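Local coordinates for exopolygalacturonate lyase (Vibrio vulnificus, PDB 5A29), which probably cleaves pectate chains by metal-assisted beta-elimination as an exolytic polysaccharide lyase of family 2, at residues 92-97 and 104-109; 176-181 and 203-208; 454-459 and 480-485. All coordinates share one frame; numbering follows the deposited sequence.

Interaction 1. Residues 92-97 and 104-109; sequences RALTAM and QRYQLE
Met97 lies over one face of the Tyr106 ring, with CG rather than the sulfur doing the touching: Met97 CG stands 3.5 Å from the centroid of the Tyr106 ring, 17° off the ring normal, which meets the criteria of a CH-pi contact. The chain leaves with CG anti to the backbone N (chi1 -173°) and bends at chi2, which sets SD farther out above the same face, in a looser Met-aromatic relation. The opposite face is covered by the aliphatic part of Arg105, so the ring lies between two side chains, with Arg105 CG over its centre. On the backbone side, Leu94 O lies 3.3 Å from Tyr106 CB, and Leu94 CB sits 3.6 Å from Tyr106 O. The two segments belong to consecutive helices, 88-101 and 105-120, joined by a short turn into a helical hairpin; their local axes approach to 7.2 Å and run nearly antiparallel, at 151°. This closeness brings Thr95 CA within 4.5 Å of Gln107 CB. The Gln107 amide turns away and donates from NE2 to Gln104 OE1 at 2.8 Å, in the carbonyl plane of the acceptor. Around the pair, helix 27-46 packs on Leu94, Met97 and Tyr106, while Glu109 forms salt bridges with Arg48 and Arg112.

Interaction 2. Residues 176-181 and 203-208; sequences YIKAFW and YDDKVF. With EDO (1,2-ethanediol), chain K; EDO (1,2-ethanediol), chain N.
Lys178 reaches across to the 203-208 loop with its chain extended beyond CG, and its NZ donates to Asp205 O at 3.1 Å, in the carbonyl plane and on a lone pair. The bond from Lys178 NZ to Asp205 OD1, at 3.4 Å, is weak and part of a salt bridge; Lys178 NZ also makes a salt bridge to Glu174 OE2 and a hydrogen bond to Asn255 O. Along the way the methylenes are flanked: Lys178 CB meets Val207 CG1 at 3.7 Å, and Lys178 CD passes 3.3 Å from Tyr203 OH. One helical turn beyond Lys178, the face of Trp181 receives the edge of Phe208, with the Phe208 ring centroid 4.7 Å from that of the five-membered ring and the planes at 64°. The second shell fixes these groups. Tyr203 OH donates to the anti lone pair of Asp205 OD1 at 2.6 Å, orienting the carboxylate beside the ammonium group, and Trp181 NE1 is bound to Leu240 O. Lys206 N donates to Asp204 OD1 at 2.7 Å from above the carboxylate plane. This bond makes an Asx turn, overlapping the type I beta turn from Asp204 to Val207 that Val207 N closes onto Asp204 O; the turn shapes the loop whose Tyr203, Val207 and Phe208 lie on helix 170-184.

Interaction 3. Residues 454-459 and 480-485; sequences AKPTLN and TQQPEY. With EDO (1,2-ethanediol), chain P.
The Tyr485 ring receives Pro456 over one face: Pro456 CG is 4.1 Å from the centroid of the Tyr485 ring and 29° off its normal, a CH-pi contact displaced toward CE2. Leu458 CD1 approaches the same ring obliquely, 3.6 Å from Tyr485 CD1. The contact joins strand 457-458 of the two-stranded antiparallel pair with 446-447, and the loop before it, to the start of helix 484-500, where the chain has just left helix 467-480; Leu476 and Tyr477 of that earlier helix also touch Tyr485. Pro456 also touches Gln482 and Glu484, its CG 3.7 Å from Glu484 CB and its CD 4.0 Å from Gln482 CB. The Glu484 chain bends at chi2 (82°), which turns the carboxylate back toward Gln482. There Gln482 NE2 donates to Glu484 OE1 at 3.0 Å with an N-H...acceptor angle of 161°; the acceptor lies in the amide plane, whereas the nitrogen meets the carboxylate on its syn side, tilted from that plane. This bond limits rotation of both end groups. The methylenes of Lys455 cross Glu484 at about a right angle, CG 2.9 Å from Glu484 OE2, while Lys455 NZ stays 4.1 Å from that oxygen, beyond a salt bridge. At the bend between the helices, Gln482 N donates to Thr480 OG1 in an ST turn, and three residues on, Tyr485 N donates to Gln482 O at 3.0 Å.

Overall arrangement
The three contacts follow one another along the chain in the order 1, 2, 3, and none touches another. Interactions 1 and 2 have centres about 29 Å apart and come closest at about 11 Å between nearest atoms; interactions 1 and 3 have centres about 31 Å apart. Interactions 2 and 3 lie on opposite sides of the chain's centre, their own centres about 47 Å apart. Each uses a different pairing: helix 88-101 with 105-120, helix 170-184 with a following loop, and strand 457-458 with the start of helix 484-500. All lie away from the manganese and tartrate sites, and they join separate parts of a fold whose regular structure is mostly helix, consistent with the alpha/alpha barrel of this lyase family.

Interaction 1. Residues 92-97 and 104-109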
loop_
_atom_site.group_PDB
_atom_site.type_symbol
_atom_site.label_atom_id
_atom_site.label_comp_id
_atom_site.label_asym_id
_atom_site.label_seq_id
_atom_site.Cartn_x
_atom_site.Cartn_y
_atom_site.Cartn_z
ATOM N N ARG A 92 -9.152 -1.350 11.344
ATOM C CA ARG A 92 -9.107 0.074 11.501
ATOM C C ARG A 92 -10.517 0.685 11.507
ATOM O O ARG A 92 -10.718 1.643 12.191
ATOM C CB ARG A 92 -8.258 0.729 10.410
ATOM C CG ARG A 92 -6.741 0.433 10.526
ATOM C CD ARG A 92 -5.991 1.106 9.350
ATOM N NE ARG A 92 -4.522 0.850 9.510
ATOM C CZ ARG A 92 -3.870 -0.136 8.833
ATOM N NH1 ARG A 92 -4.491 -0.872 7.947
ATOM N NH2 ARG A 92 -2.558 -0.347 8.995
ATOM N N ALA A 93 -11.448 0.178 10.681
ATOM C CA ALA A 93 -12.827 0.719 10.723
ATOM C C ALA A 93 -13.489 0.414 12.050
ATOM O O ALA A 93 -14.151 1.298 12.585
ATOM C CB ALA A 93 -13.656 0.061 9.612
ATOM N N LEU A 94 -13.264 -0.792 12.604
ATOM C CA LEU A 94 -13.858 -1.159 13.940
ATOM C C LEU A 94 -13.349 -0.239 15.013
ATOM O O LEU A 94 -14.116 0.292 15.857
ATOM C CB LEU A 94 -13.576 -2.604 14.309
ATOM C CG LEU A 94 -14.298 -3.692 13.521
ATOM C CD1 LEU A 94 -13.815 -5.077 13.951
ATOM C CD2 LEU A 94 -15.839 -3.596 13.675
ATOM N N THR A 95 -12.031 -0.041 15.067
ATOM C CA THR A 95 -11.518 0.841 16.116
ATOM C C THR A 95 -11.967 2.263 15.860
ATOM O O THR A 95 -12.304 2.998 16.821
ATOM C CB THR A 95 -9.933 0.770 16.256
ATOM O OG1 THR A 95 -9.298 1.221 15.036
ATOM C CG2 THR A 95 -9.441 -0.576 16.667
ATOM N N ALA A 96 -12.011 2.705 14.576
ATOM C CA ALA A 96 -12.531 4.043 14.294
ATOM C C ALA A 96 -14.016 4.210 14.769
ATOM O O ALA A 96 -14.402 5.289 15.274
ATOM C CB ALA A 96 -12.405 4.403 12.788
ATOM N N MET A 97 -14.819 3.176 14.549
ATOM C CA MET A 97 -16.266 3.258 14.905
ATOM C C MET A 97 -16.390 3.401 16.439
ATOM O O MET A 97 -17.211 4.189 16.942
ATOM C CB MET A 97 -16.950 1.960 14.505
ATOM C CG MET A 97 -18.462 2.044 14.679
ATOM S SD MET A 97 -19.219 3.218 13.496
ATOM C CE MET A 97 -20.908 2.604 13.520
ATOM N N GLN A 104 -17.695 1.010 22.938
ATOM C CA GLN A 104 -16.531 0.120 22.958
ATOM C C GLN A 104 -16.707 -1.230 22.295
ATOM O O GLN A 104 -15.728 -1.945 22.062
ATOM C CB GLN A 104 -15.938 -0.007 24.401
ATOM C CG GLN A 104 -15.345 1.301 24.944
ATOM C CD GLN A 104 -14.449 2.027 23.900
ATOM O OE1 GLN A 104 -13.491 1.443 23.379
ATOM N NE2 GLN A 104 -14.811 3.264 23.534
ATOM N N ARG A 105 -17.930 -1.573 21.910
ATOM C CA ARG A 105 -18.189 -2.919 21.428
ATOM C C ARG A 105 -17.447 -3.180 20.102
ATOM O O ARG A 105 -17.117 -4.340 19.799
ATOM C CB ARG A 105 -19.714 -3.094 21.186
ATOM C CG ARG A 105 -20.237 -2.194 20.053
ATOM C CD ARG A 105 -21.757 -2.098 19.919
ATOM N NE ARG A 105 -22.267 -3.389 19.500
ATOM C CZ ARG A 105 -23.160 -4.078 20.200
ATOM N NH1 ARG A 105 -23.677 -3.560 21.323
ATOM N NH2 ARG A 105 -23.549 -5.270 19.759
ATOM N N TYR A 106 -17.300 -2.137 19.272
ATOM C CA TYR A 106 -16.619 -2.384 17.968
ATOM C C TYR A 106 -15.130 -2.750 18.141
ATOM O O TYR A 106 -14.658 -3.724 17.583
ATOM C CB TYR A 106 -16.770 -1.164 17.072
ATOM C CG TYR A 106 -18.243 -0.878 16.830
ATOM C CD1 TYR A 106 -18.995 -1.729 16.005
ATOM C CD2 TYR A 106 -18.882 0.193 17.472
ATOM C CE1 TYR A 106 -20.338 -1.467 15.755
ATOM C CE2 TYR A 106 -20.244 0.463 17.274
ATOM C CZ TYR A 106 -20.957 -0.389 16.449
ATOM O OH TYR A 106 -22.269 -0.116 16.225
ATOM N N GLN A 107 -14.432 -1.909 18.874
ATOM C CA GLN A 107 -13.002 -2.154 19.234
ATOM C C GLN A 107 -12.859 -3.495 19.976
ATOM O O GLN A 107 -11.927 -4.279 19.736
ATOM C CB GLN A 107 -12.603 -0.908 20.066
ATOM C CG GLN A 107 -11.370 -0.861 20.861
ATOM C CD GLN A 107 -11.537 -1.592 22.131
ATOM O OE1 GLN A 107 -11.165 -2.740 22.177
ATOM N NE2 GLN A 107 -12.141 -0.968 23.151
ATOM N N LEU A 108 -13.798 -3.825 20.863
ATOM C CA LEU A 108 -13.701 -5.100 21.550
ATOM C C LEU A 108 -13.867 -6.317 20.647
ATOM O O LEU A 108 -13.251 -7.351 20.877
ATOM C CB LEU A 108 -14.683 -5.188 22.741
ATOM C CG LEU A 108 -14.374 -4.236 23.895
ATOM C CD1 LEU A 108 -15.569 -4.241 24.871
ATOM C CD2 LEU A 108 -13.035 -4.615 24.575
ATOM N N GLU A 109 -14.689 -6.202 19.613
ATOM C CA GLU A 109 -14.842 -7.269 18.662
ATOM C C GLU A 109 -13.544 -7.363 17.802
ATOM O O GLU A 109 -13.122 -8.470 17.464
ATOM C CB GLU A 109 -16.059 -7.008 17.743
ATOM C CG GLU A 109 -16.285 -8.058 16.645
ATOM C CD GLU A 109 -16.566 -9.463 17.201
ATOM O OE1 GLU A 109 -16.668 -9.596 18.443
ATOM O OE2 GLU A 109 -16.653 -10.447 16.420
#

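Interaction 2. Residues 176-181 and 203-208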
loop_
_atom_site.group_PDB
_atom_site.type_symbol
_atom_site.label_atom_id
_atom_site.label_comp_id
_atom_site.label_asym_id
_atom_site.label_seq_id
_atom_site.Cartn_x
_atom_site.Cartn_y
_atom_site.Cartn_z
ATOM N N TYR A 176 6.687 -11.320 15.575
ATOM C CA TYR A 176 6.356 -11.205 14.156
ATOM C C TYR A 176 7.342 -10.276 13.392
ATOM O O TYR A 176 7.855 -10.682 12.353
ATOM C CB TYR A 176 4.891 -10.724 13.930
ATOM C CG TYR A 176 4.674 -10.532 12.455
ATOM C CD1 TYR A 176 4.561 -11.628 11.631
ATOM C CD2 TYR A 176 4.693 -9.253 11.897
ATOM C CE1 TYR A 176 4.456 -11.493 10.277
ATOM C CE2 TYR A 176 4.609 -9.081 10.515
ATOM C CZ TYR A 176 4.504 -10.199 9.732
ATOM O OH TYR A 176 4.362 -10.071 8.397
ATOM N N ILE A 177 7.517 -9.046 13.860
ATOM C CA ILE A 177 8.405 -8.093 13.187
ATOM C C ILE A 177 9.842 -8.660 13.058
ATOM O O ILE A 177 10.489 -8.543 12.007
ATOM C CB ILE A 177 8.390 -6.740 13.927
ATOM C CG1 ILE A 177 6.993 -6.090 13.763
ATOM C CG2 ILE A 177 9.491 -5.779 13.468
ATOM C CD1 ILE A 177 6.817 -4.886 14.691
ATOM N N LYS A 178 10.346 -9.268 14.144
ATOM C CA LYS A 178 11.700 -9.907 14.114
ATOM C C LYS A 178 11.742 -11.085 13.151
ATOM O O LYS A 178 12.693 -11.231 12.396
ATOM C CB LYS A 178 12.095 -10.324 15.563
ATOM C CG LYS A 178 12.387 -9.110 16.443
ATOM C CD LYS A 178 12.797 -9.611 17.869
ATOM C CE LYS A 178 13.173 -8.432 18.748
ATOM N NZ LYS A 178 13.545 -8.883 20.121
ATOM N N ALA A 179 10.651 -11.846 13.065
ATOM C CA ALA A 179 10.578 -12.993 12.161
ATOM C C ALA A 179 10.452 -12.527 10.731
ATOM O O ALA A 179 10.996 -13.151 9.821
ATOM C CB ALA A 179 9.396 -13.913 12.508
ATOM N N PHE A 180 9.761 -11.399 10.524
ATOM C CA PHE A 180 9.539 -10.885 9.128
ATOM C C PHE A 180 10.955 -10.512 8.569
ATOM O O PHE A 180 11.346 -10.893 7.476
ATOM C CB PHE A 180 8.614 -9.630 9.306
ATOM C CG PHE A 180 8.305 -8.872 8.022
ATOM C CD1 PHE A 180 8.293 -9.500 6.790
ATOM C CD2 PHE A 180 7.952 -7.541 8.096
ATOM C CE1 PHE A 180 7.932 -8.809 5.602
ATOM C CE2 PHE A 180 7.611 -6.807 6.939
ATOM C CZ PHE A 180 7.644 -7.436 5.676
ATOM N N TRP A 181 11.686 -9.700 9.307
ATOM C CA TRP A 181 13.059 -9.327 8.880
ATOM C C TRP A 181 13.938 -10.595 8.696
ATOM O O TRP A 181 14.597 -10.759 7.679
ATOM C CB TRP A 181 13.680 -8.338 9.861
ATOM C CG TRP A 181 13.360 -6.899 9.554
ATOM C CD1 TRP A 181 12.124 -6.242 9.744
ATOM C CD2 TRP A 181 14.254 -5.926 9.002
ATOM N NE1 TRP A 181 12.238 -4.919 9.330
ATOM C CE2 TRP A 181 13.530 -4.695 8.899
ATOM C CE3 TRP A 181 15.632 -5.953 8.622
ATOM C CZ2 TRP A 181 14.119 -3.533 8.431
ATOM C CZ3 TRP A 181 16.216 -4.800 8.140
ATOM C CH2 TRP A 181 15.473 -3.588 8.064
ATOM N N TYR A 203 13.517 -18.625 14.033
ATOM C CA TYR A 203 13.350 -17.379 14.731
ATOM C C TYR A 203 14.671 -16.954 15.330
ATOM O O TYR A 203 15.399 -17.792 15.831
ATOM C CB TYR A 203 12.296 -17.517 15.839
ATOM C CG TYR A 203 12.102 -16.224 16.600
ATOM C CD1 TYR A 203 11.417 -15.149 16.012
ATOM C CD2 TYR A 203 12.607 -16.048 17.895
ATOM C CE1 TYR A 203 11.265 -13.931 16.678
ATOM C CE2 TYR A 203 12.438 -14.829 18.582
ATOM C CZ TYR A 203 11.737 -13.783 17.956
ATOM O OH TYR A 203 11.598 -12.553 18.577
ATOM N N ASP A 204 14.941 -15.654 15.359
ATOM C CA ASP A 204 16.109 -15.126 16.051
ATOM C C ASP A 204 15.779 -13.843 16.790
ATOM O O ASP A 204 15.544 -12.786 16.171
ATOM C CB ASP A 204 17.259 -14.925 15.049
ATOM C CG ASP A 204 18.528 -14.331 15.687
ATOM O OD1 ASP A 204 18.586 -14.024 16.918
ATOM O OD2 ASP A 204 19.453 -14.071 14.886
ATOM N N ASP A 205 15.738 -13.947 18.114
ATOM C CA ASP A 205 15.366 -12.831 18.945
ATOM C C ASP A 205 16.350 -11.677 18.812
ATOM O O ASP A 205 16.023 -10.538 19.141
ATOM C CB ASP A 205 15.184 -13.242 20.427
ATOM C CG ASP A 205 14.237 -12.339 21.158
ATOM O OD1 ASP A 205 13.059 -12.167 20.714
ATOM O OD2 ASP A 205 14.688 -11.700 22.120
ATOM N N LYS A 206 17.555 -11.967 18.330
ATOM C CA LYS A 206 18.591 -10.920 18.309
ATOM C C LYS A 206 18.891 -10.437 16.898
ATOM O O LYS A 206 19.922 -9.775 16.679
ATOM C CB LYS A 206 19.876 -11.456 18.952
ATOM C CG LYS A 206 19.565 -11.958 20.375
ATOM C CD LYS A 206 20.801 -12.449 21.132
ATOM C CE LYS A 206 21.440 -11.335 21.927
ATOM N NZ LYS A 206 22.411 -10.562 21.079
ATOM N N VAL A 207 17.962 -10.731 15.967
ATOM C CA VAL A 207 18.035 -10.231 14.574
ATOM C C VAL A 207 18.500 -8.771 14.447
ATOM O O VAL A 207 19.390 -8.496 13.629
ATOM C CB VAL A 207 16.750 -10.557 13.760
ATOM C CG1 VAL A 207 15.526 -9.776 14.325
ATOM C CG2 VAL A 207 16.964 -10.365 12.248
ATOM N N PHE A 208 17.973 -7.818 15.216
ATOM C CA PHE A 208 18.314 -6.401 14.976
ATOM C C PHE A 208 19.630 -5.992 15.687
ATOM O O PHE A 208 20.071 -4.837 15.614
ATOM C CB PHE A 208 17.190 -5.487 15.403
ATOM C CG PHE A 208 15.975 -5.588 14.505
ATOM C CD1 PHE A 208 16.050 -5.134 13.178
ATOM C CD2 PHE A 208 14.761 -6.102 14.993
ATOM C CE1 PHE A 208 14.908 -5.166 12.352
ATOM C CE2 PHE A 208 13.626 -6.198 14.146
ATOM C CZ PHE A 208 13.727 -5.730 12.818
HETATM C C1 EDO K . 22.155 -12.109 14.771
HETATM O O1 EDO K . 22.113 -13.363 15.465
HETATM C C2 EDO K . 22.253 -11.040 15.833
HETATM O O2 EDO K . 23.483 -11.288 16.522
HETATM C C1 EDO N . 22.376 -2.310 15.047
HETATM O O1 EDO N . 22.153 -3.123 16.193
HETATM C C2 EDO N . 23.089 -1.042 15.505
HETATM O O2 EDO N . 22.249 -0.420 16.451
HETATM O O HOH W 1 13.830 -13.357 14.076
#

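Interaction 3. Residues 454-459 and 480-485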
loop_
_atom_site.group_PDB
_atom_site.type_symbol
_atom_site.label_atom_id
_atom_site.label_comp_id
_atom_site.label_asym_id
_atom_site.label_seq_id
_atom_site.Cartn_x
_atom_site.Cartn_y
_atom_site.Cartn_z
ATOM N N ALA A 454 -5.824 31.634 2.140
ATOM C CA ALA A 454 -6.982 32.011 1.312
ATOM C C ALA A 454 -8.253 31.309 1.810
ATOM O O ALA A 454 -8.201 30.288 2.462
ATOM C CB ALA A 454 -6.756 31.676 -0.157
ATOM N N LYS A 455 -9.405 31.876 1.533
ATOM C CA LYS A 455 -10.631 31.127 1.749
ATOM C C LYS A 455 -10.899 30.448 0.368
ATOM O O LYS A 455 -10.913 31.126 -0.647
ATOM C CB LYS A 455 -11.733 32.103 2.131
ATOM C CG LYS A 455 -13.020 31.462 2.567
ATOM C CD LYS A 455 -14.117 32.505 2.671
ATOM C CE LYS A 455 -14.835 32.605 1.337
ATOM N NZ LYS A 455 -16.135 33.287 1.566
ATOM N N PRO A 456 -11.063 29.114 0.336
ATOM C CA PRO A 456 -11.138 28.420 -0.970
ATOM C C PRO A 456 -12.509 28.677 -1.608
ATOM O O PRO A 456 -13.391 29.127 -0.896
ATOM C CB PRO A 456 -11.015 26.959 -0.583
ATOM C CG PRO A 456 -11.558 26.886 0.846
ATOM C CD PRO A 456 -11.102 28.180 1.468
ATOM N N THR A 457 -12.638 28.467 -2.920
ATOM C CA THR A 457 -13.921 28.462 -3.648
ATOM C C THR A 457 -14.085 27.042 -4.223
ATOM O O THR A 457 -13.541 26.722 -5.280
ATOM C CB THR A 457 -13.906 29.515 -4.788
ATOM O OG1 THR A 457 -13.729 30.807 -4.186
ATOM C CG2 THR A 457 -15.240 29.538 -5.532
ATOM N N LEU A 458 -14.747 26.174 -3.476
ATOM C CA LEU A 458 -14.757 24.734 -3.800
ATOM C C LEU A 458 -16.059 24.331 -4.507
ATOM O O LEU A 458 -17.122 24.955 -4.323
ATOM C CB LEU A 458 -14.614 23.906 -2.540
ATOM C CG LEU A 458 -13.359 24.248 -1.746
ATOM C CD1 LEU A 458 -13.355 23.529 -0.403
ATOM C CD2 LEU A 458 -12.152 23.913 -2.609
ATOM N N ASN A 459 -15.976 23.258 -5.275
ATOM C CA ASN A 459 -17.099 22.729 -6.076
ATOM C C ASN A 459 -17.939 21.806 -5.194
ATOM O O ASN A 459 -17.569 20.650 -4.941
ATOM C CB ASN A 459 -16.511 21.920 -7.235
ATOM C CG ASN A 459 -17.568 21.373 -8.196
ATOM O OD1 ASN A 459 -18.795 21.546 -8.016
ATOM N ND2 ASN A 459 -17.092 20.631 -9.169
ATOM N N THR A 480 -5.686 24.534 7.057
ATOM C CA THR A 480 -6.135 25.893 6.810
ATOM C C THR A 480 -7.150 26.308 7.904
ATOM O O THR A 480 -7.450 27.471 8.045
ATOM C CB THR A 480 -6.868 25.996 5.473
ATOM O OG1 THR A 480 -8.069 25.197 5.511
ATOM C CG2 THR A 480 -5.956 25.596 4.273
ATOM N N GLN A 481 -7.713 25.335 8.610
ATOM C CA GLN A 481 -8.891 25.585 9.486
ATOM C C GLN A 481 -10.111 26.238 8.764
ATOM O O GLN A 481 -10.954 26.848 9.438
ATOM C CB GLN A 481 -8.472 26.382 10.759
ATOM C CG GLN A 481 -7.410 25.658 11.583
ATOM C CD GLN A 481 -7.955 24.427 12.255
ATOM O OE1 GLN A 481 -7.643 23.283 11.883
ATOM N NE2 GLN A 481 -8.808 24.636 13.208
ATOM N N GLN A 482 -10.219 26.137 7.433
ATOM C CA GLN A 482 -11.317 26.732 6.722
ATOM C C GLN A 482 -12.522 25.778 6.659
ATOM O O GLN A 482 -12.411 24.704 6.105
ATOM C CB GLN A 482 -10.921 27.146 5.302
ATOM C CG GLN A 482 -9.848 28.262 5.286
ATOM C CD GLN A 482 -10.393 29.573 5.837
ATOM O OE1 GLN A 482 -9.643 30.338 6.399
ATOM N NE2 GLN A 482 -11.714 29.824 5.691
ATOM N N PRO A 483 -13.632 26.146 7.308
ATOM C CA PRO A 483 -14.818 25.267 7.295
ATOM C C PRO A 483 -15.375 24.964 5.910
ATOM O O PRO A 483 -16.093 23.982 5.749
ATOM C CB PRO A 483 -15.859 26.056 8.154
ATOM C CG PRO A 483 -15.475 27.504 7.939
ATOM C CD PRO A 483 -13.940 27.480 7.900
ATOM N N GLU A 484 -15.118 25.776 4.914
ATOM C CA GLU A 484 -15.429 25.369 3.565
ATOM C C GLU A 484 -14.961 23.935 3.193
ATOM O O GLU A 484 -15.655 23.266 2.413
ATOM C CB GLU A 484 -14.835 26.309 2.531
ATOM C CG GLU A 484 -15.410 27.737 2.571
ATOM C CD GLU A 484 -14.789 28.661 3.647
ATOM O OE1 GLU A 484 -13.942 28.257 4.497
ATOM O OE2 GLU A 484 -15.184 29.850 3.638
ATOM N N TYR A 485 -13.798 23.483 3.688
ATOM C CA TYR A 485 -13.327 22.137 3.335
ATOM C C TYR A 485 -14.241 21.084 3.957
ATOM O O TYR A 485 -14.367 19.967 3.442
ATOM C CB TYR A 485 -11.902 21.888 3.860
ATOM C CG TYR A 485 -10.925 22.618 2.947
ATOM C CD1 TYR A 485 -10.709 22.179 1.645
ATOM C CD2 TYR A 485 -10.252 23.765 3.406
ATOM C CE1 TYR A 485 -9.880 22.869 0.772
ATOM C CE2 TYR A 485 -9.397 24.458 2.583
ATOM C CZ TYR A 485 -9.199 23.977 1.265
ATOM O OH TYR A 485 -8.372 24.654 0.436
HETATM C C1 EDO P . -10.561 30.980 -4.669
HETATM O O1 EDO P . -10.849 31.255 -3.286
HETATM C C2 EDO P . -9.506 31.928 -5.237
HETATM O O2 EDO P . -9.042 32.790 -4.190
#